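Side-chain contacts in Non-reducing end beta-L-arabinofuranosidase (Bacteroides thetaiotaomicron, PDB 5MQO), which probably hydrolyses glycosidic bonds in plant pectin, acting as an aceric acidase of glycoside hydrolase family GH127: residues A308-E313 against Q317-N322; I285-Q290 against N301-G306. One frame throughout, in Å; residues are numbered along the deposited sequence.

Both contacts use helix 297-314, contact 2 on its middle and contact 1 nearer its C-terminal end, and their centres lie about 10 Å apart. Contact 2 is a buried meeting of a loop with the helix, all four touching residues being buried. Contact 1 joins the helix to helix 317-333 and is only partly buried, with Gln317 exposed at its margin. Contact between side chains is apolar in each, but contact 1 adds a methionine over a tyrosine face, whereas contact 2 relies on ring edges and a leucine methyl. The two are also joined directly: Asn322 ND2 of contact 1 probably donates to the backbone oxygens of Arg288 and Gln290 in contact 2.

Contact 1 (A308-E313 against Q317-N322); sequences ADVYAE and QQLMKN
Tyr311 and Leu319 face each other where helices 297-314 and 317-333 run back along one another, their CA atoms 6.6 Å apart, the short axes approaching to 9.5 Å and their directions opposed at 149°. A short connection joins the two helices, making an antiparallel helical hairpin, consistent with the six-hairpin glycosidase clan to which the GH127 catalytic domain belongs. The main side-chain contact is between Tyr311 and Met320, set roughly perpendicular to each other. CG of Tyr311 stands anti to the backbone N (chi1 175°), which carries the ring out over the partner helix. Met320 bends at both chi2 and chi3, and this fold in the chain brings its methyl back onto one face of the ring. There Met320 CE lies 24° off the ring normal and 3.5 Å from Tyr311 CD2, a CH-pi contact displaced toward the rim. The sulfur stands farther off above the ring, with Met320 SD 5.0 Å from the Tyr311 ring centroid, so the Met-aromatic contact is made chiefly through the methyl.

At the ring's edge, near its plane, Tyr311 CE1 comes within 4.2 Å of the backbone N of Gln317. Leu319 CB approaches Tyr311 CD1 at 4.4 Å, and Leu319 CD1 meets Val310 CG1 at the same loose distance, 4.4 Å. Val310 also packs on Ser264 and Ile268 of helix 258-270; Tyr311 touches Val398 and Met320 touches Met395, both on helix 382-399. Within the second helix, Gln318 NE2, which also bonds Tyr291 OH, donates to Asn322 OD1 over 2.8 Å in a bent hydrogen bond, approaching from above the carbonyl plane of Asn322.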
# COMPACT_ATOMS: atom_id res chain seq x y z
N ALA A 308 -12.70 -0.09 -9.71
CA ALA A 308 -12.99 -1.35 -9.07
C ALA A 308 -14.12 -1.18 -8.09
O ALA A 308 -15.00 -2.02 -8.00
CB ALA A 308 -11.78 -1.89 -8.36
N ASP A 309 -14.08 -0.06 -7.38
CA ASP A 309 -15.18 0.33 -6.51
C ASP A 309 -16.52 0.52 -7.25
O ASP A 309 -17.56 0.07 -6.77
CB ASP A 309 -14.80 1.58 -5.69
CG ASP A 309 -14.20 1.23 -4.35
OD1 ASP A 309 -14.46 0.11 -3.86
OD2 ASP A 309 -13.48 2.08 -3.78
N VAL A 310 -16.50 1.14 -8.43
CA VAL A 310 -17.73 1.22 -9.25
C VAL A 310 -18.13 -0.16 -9.71
O VAL A 310 -19.32 -0.51 -9.61
CB VAL A 310 -17.60 2.18 -10.44
CG1 VAL A 310 -18.80 2.05 -11.40
CG2 VAL A 310 -17.47 3.61 -9.90
N TYR A 311 -17.16 -0.98 -10.14
CA TYR A 311 -17.47 -2.35 -10.55
C TYR A 311 -18.16 -3.14 -9.43
O TYR A 311 -19.10 -3.87 -9.69
CB TYR A 311 -16.24 -3.11 -11.07
CG TYR A 311 -16.61 -4.53 -11.34
CD1 TYR A 311 -17.27 -4.88 -12.52
CD2 TYR A 311 -16.42 -5.51 -10.36
CE1 TYR A 311 -17.68 -6.20 -12.74
CE2 TYR A 311 -16.82 -6.82 -10.57
CZ TYR A 311 -17.44 -7.16 -11.75
OH TYR A 311 -17.81 -8.45 -11.88
N ALA A 312 -17.69 -2.97 -8.19
CA ALA A 312 -18.29 -3.65 -7.04
C ALA A 312 -19.80 -3.44 -6.95
O ALA A 312 -20.51 -4.32 -6.47
CB ALA A 312 -17.65 -3.17 -5.75
N GLU A 313 -20.25 -2.27 -7.39
CA GLU A 313 -21.64 -1.86 -7.33
C GLU A 313 -22.40 -2.17 -8.61
O GLU A 313 -23.54 -2.58 -8.52
CB GLU A 313 -21.76 -0.35 -7.00
CG GLU A 313 -20.91 0.12 -5.81
CD GLU A 313 -21.16 -0.66 -4.52
OE1 GLU A 313 -22.31 -1.16 -4.30
OE2 GLU A 313 -20.19 -0.77 -3.70
N GLN A 317 -19.20 -6.00 -16.69
CA GLN A 317 -18.06 -6.85 -16.98
C GLN A 317 -16.91 -6.14 -17.70
O GLN A 317 -15.75 -6.42 -17.41
CB GLN A 317 -18.50 -8.12 -17.71
CG GLN A 317 -19.22 -9.09 -16.77
CD GLN A 317 -19.70 -10.37 -17.46
OE1 GLN A 317 -20.63 -10.34 -18.30
NE2 GLN A 317 -19.09 -11.51 -17.11
N GLN A 318 -17.23 -5.21 -18.60
CA GLN A 318 -16.22 -4.56 -19.44
C GLN A 318 -15.17 -3.90 -18.57
O GLN A 318 -14.00 -4.08 -18.79
CB GLN A 318 -16.86 -3.56 -20.42
CG GLN A 318 -15.90 -2.69 -21.22
CD GLN A 318 -14.84 -3.45 -22.01
OE1 GLN A 318 -15.10 -4.48 -22.62
NE2 GLN A 318 -13.62 -2.92 -22.00
N LEU A 319 -15.60 -3.20 -17.53
CA LEU A 319 -14.68 -2.63 -16.54
C LEU A 319 -13.63 -3.64 -15.99
O LEU A 319 -12.45 -3.32 -15.91
CB LEU A 319 -15.45 -2.03 -15.38
CG LEU A 319 -16.47 -0.97 -15.77
CD1 LEU A 319 -17.26 -0.56 -14.56
CD2 LEU A 319 -15.79 0.23 -16.40
N MET A 320 -14.06 -4.85 -15.63
CA MET A 320 -13.15 -5.91 -15.18
C MET A 320 -12.28 -6.45 -16.33
O MET A 320 -11.20 -6.95 -16.09
CB MET A 320 -13.95 -7.05 -14.53
CG MET A 320 -13.15 -8.02 -13.64
SD MET A 320 -12.32 -7.43 -12.14
CE MET A 320 -13.26 -5.94 -11.76
N LYS A 321 -12.75 -6.35 -17.57
CA LYS A 321 -11.87 -6.63 -18.72
C LYS A 321 -10.70 -5.63 -18.80
O LYS A 321 -9.58 -6.01 -19.07
CB LYS A 321 -12.66 -6.69 -20.05
CG LYS A 321 -12.60 -8.04 -20.76
CD LYS A 321 -13.89 -8.47 -21.48
CE LYS A 321 -13.86 -9.99 -21.71
NZ LYS A 321 -14.73 -10.44 -22.84
N ASN A 322 -10.99 -4.36 -18.53
CA ASN A 322 -9.98 -3.33 -18.46
C ASN A 322 -9.13 -3.51 -17.23
O ASN A 322 -7.91 -3.51 -17.33
CB ASN A 322 -10.59 -1.93 -18.48
CG ASN A 322 -11.37 -1.66 -19.76
OD1 ASN A 322 -12.59 -1.62 -19.74
ND2 ASN A 322 -10.66 -1.49 -20.88

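Contact 2 (I285-Q290 against N301-G306); sequences IPFRDQ and NYLYAG
Phe287 reaches from a loop toward helix 297-314, where its ring meets Leu303 and Tyr304. The nearer partner is Leu303: its CD2 methyl lies 4.1 Å from Phe287 CD1 and 4.2 Å from Phe287 CE1, so one methyl touches two neighbouring ring carbons. The two side chains run alongside one another in opposing senses, rather than meeting head on. Tyr304 adds an aromatic neighbour in which each ring offers its edge, Phe287 CE1 standing 4.3 Å from Tyr304 CD1 near the plane of both rings. Both contacts fall on the CD1–CE1 side of the phenylalanine, placed there by an extended first torsion (chi1 -179°) that swings CG away from its own backbone N.

The same leucine methyl is approached by Gln290 OE1 at 4.4 Å, a loose packing distance. At the other end of that amide, Gln290 NE2 gives its stronger bond to the backbone oxygen of Gln282 and only a weak one to Ile285 O. A short 3-10 turn shapes the backbone behind Phe287, with Gln290 N donating to Phe287 O over 3.0 Å. Arg288, projecting from this turn, forms salt bridges with Asp269 and Glu316.

The contact packs an inter-helix loop of the GH127 catalytic domain onto helix 297-314. The loop lies between helices 258-270 and 297-314 in sequence, while in space it is flanked by a third element: Phe287 also packs on Asn322 and Leu323, and Tyr304 on Ile326, all from helix 317-333.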
# COMPACT_ATOMS: atom_id res chain seq x y z
N ILE A 285 -7.76 8.84 -24.19
CA ILE A 285 -8.80 7.96 -24.75
C ILE A 285 -9.77 7.58 -23.63
O ILE A 285 -9.42 7.67 -22.46
CB ILE A 285 -8.16 6.70 -25.41
CG1 ILE A 285 -7.60 5.70 -24.36
CG2 ILE A 285 -7.07 7.14 -26.40
CD1 ILE A 285 -6.70 4.60 -24.91
N PRO A 286 -10.99 7.15 -23.98
CA PRO A 286 -11.92 6.69 -22.94
C PRO A 286 -11.41 5.57 -22.05
O PRO A 286 -10.52 4.85 -22.45
CB PRO A 286 -13.11 6.20 -23.77
CG PRO A 286 -13.09 7.12 -24.93
CD PRO A 286 -11.65 7.21 -25.29
N PHE A 287 -11.97 5.42 -20.87
CA PHE A 287 -11.49 4.38 -19.97
C PHE A 287 -11.66 2.99 -20.55
O PHE A 287 -10.80 2.14 -20.36
CB PHE A 287 -12.09 4.43 -18.58
CG PHE A 287 -11.55 3.37 -17.69
CD1 PHE A 287 -10.24 3.45 -17.23
CD2 PHE A 287 -12.29 2.22 -17.41
CE1 PHE A 287 -9.70 2.43 -16.44
CE2 PHE A 287 -11.75 1.18 -16.65
CZ PHE A 287 -10.46 1.28 -16.16
N ARG A 288 -12.73 2.75 -21.29
CA ARG A 288 -13.03 1.39 -21.75
C ARG A 288 -12.10 0.92 -22.86
O ARG A 288 -12.04 -0.27 -23.13
CB ARG A 288 -14.50 1.27 -22.13
CG ARG A 288 -15.39 1.51 -20.93
CD ARG A 288 -16.88 1.32 -21.21
NE ARG A 288 -17.66 1.32 -19.97
CZ ARG A 288 -17.91 2.39 -19.21
NH1 ARG A 288 -17.46 3.62 -19.53
NH2 ARG A 288 -18.62 2.24 -18.10
N ASP A 289 -11.36 1.85 -23.47
CA ASP A 289 -10.31 1.53 -24.46
C ASP A 289 -8.95 1.28 -23.84
O ASP A 289 -8.07 0.83 -24.54
CB ASP A 289 -10.18 2.66 -25.51
CG ASP A 289 -11.48 2.92 -26.27
OD1 ASP A 289 -12.04 1.96 -26.86
OD2 ASP A 289 -11.95 4.08 -26.28
N GLN A 290 -8.78 1.56 -22.55
CA GLN A 290 -7.49 1.41 -21.87
C GLN A 290 -7.31 0.02 -21.37
O GLN A 290 -8.09 -0.44 -20.54
CB GLN A 290 -7.41 2.34 -20.66
CG GLN A 290 -7.34 3.82 -21.02
CD GLN A 290 -7.34 4.72 -19.79
OE1 GLN A 290 -6.69 4.44 -18.77
NE2 GLN A 290 -8.04 5.84 -19.91
N ASN A 301 -3.26 4.80 -10.46
CA ASN A 301 -3.59 3.76 -9.55
C ASN A 301 -4.86 4.11 -8.78
O ASN A 301 -5.71 3.24 -8.63
CB ASN A 301 -2.42 3.48 -8.63
CG ASN A 301 -1.29 2.73 -9.30
OD1 ASN A 301 -1.42 2.21 -10.42
ND2 ASN A 301 -0.17 2.63 -8.60
N TYR A 302 -5.02 5.37 -8.35
CA TYR A 302 -6.26 5.81 -7.69
C TYR A 302 -7.48 5.69 -8.62
O TYR A 302 -8.54 5.29 -8.16
CB TYR A 302 -6.15 7.22 -7.07
CG TYR A 302 -5.46 7.24 -5.71
CD1 TYR A 302 -6.18 7.03 -4.56
CD2 TYR A 302 -4.11 7.40 -5.59
CE1 TYR A 302 -5.57 7.01 -3.31
CE2 TYR A 302 -3.49 7.38 -4.36
CZ TYR A 302 -4.22 7.19 -3.21
OH TYR A 302 -3.60 7.18 -1.98
N LEU A 303 -7.30 6.00 -9.91
CA LEU A 303 -8.33 5.72 -10.93
C LEU A 303 -8.70 4.27 -10.92
O LEU A 303 -9.86 3.96 -10.80
CB LEU A 303 -7.89 6.08 -12.36
CG LEU A 303 -8.71 5.57 -13.57
CD1 LEU A 303 -10.11 6.11 -13.58
CD2 LEU A 303 -8.06 5.94 -14.89
N TYR A 304 -7.70 3.40 -11.05
CA TYR A 304 -7.97 1.96 -11.17
C TYR A 304 -8.75 1.43 -9.94
O TYR A 304 -9.71 0.66 -10.08
CB TYR A 304 -6.70 1.12 -11.47
CG TYR A 304 -5.85 1.64 -12.59
CD1 TYR A 304 -6.43 2.25 -13.69
CD2 TYR A 304 -4.46 1.54 -12.55
CE1 TYR A 304 -5.67 2.75 -14.71
CE2 TYR A 304 -3.68 2.02 -13.60
CZ TYR A 304 -4.30 2.63 -14.67
OH TYR A 304 -3.60 3.14 -15.73
N ALA A 305 -8.33 1.89 -8.77
CA ALA A 305 -9.01 1.61 -7.53
C ALA A 305 -10.47 2.02 -7.56
O ALA A 305 -11.35 1.22 -7.24
CB ALA A 305 -8.32 2.36 -6.41
N GLY A 306 -10.69 3.29 -7.92
CA GLY A 306 -12.02 3.88 -7.99
C GLY A 306 -12.92 3.12 -8.94
O GLY A 306 -14.09 2.90 -8.63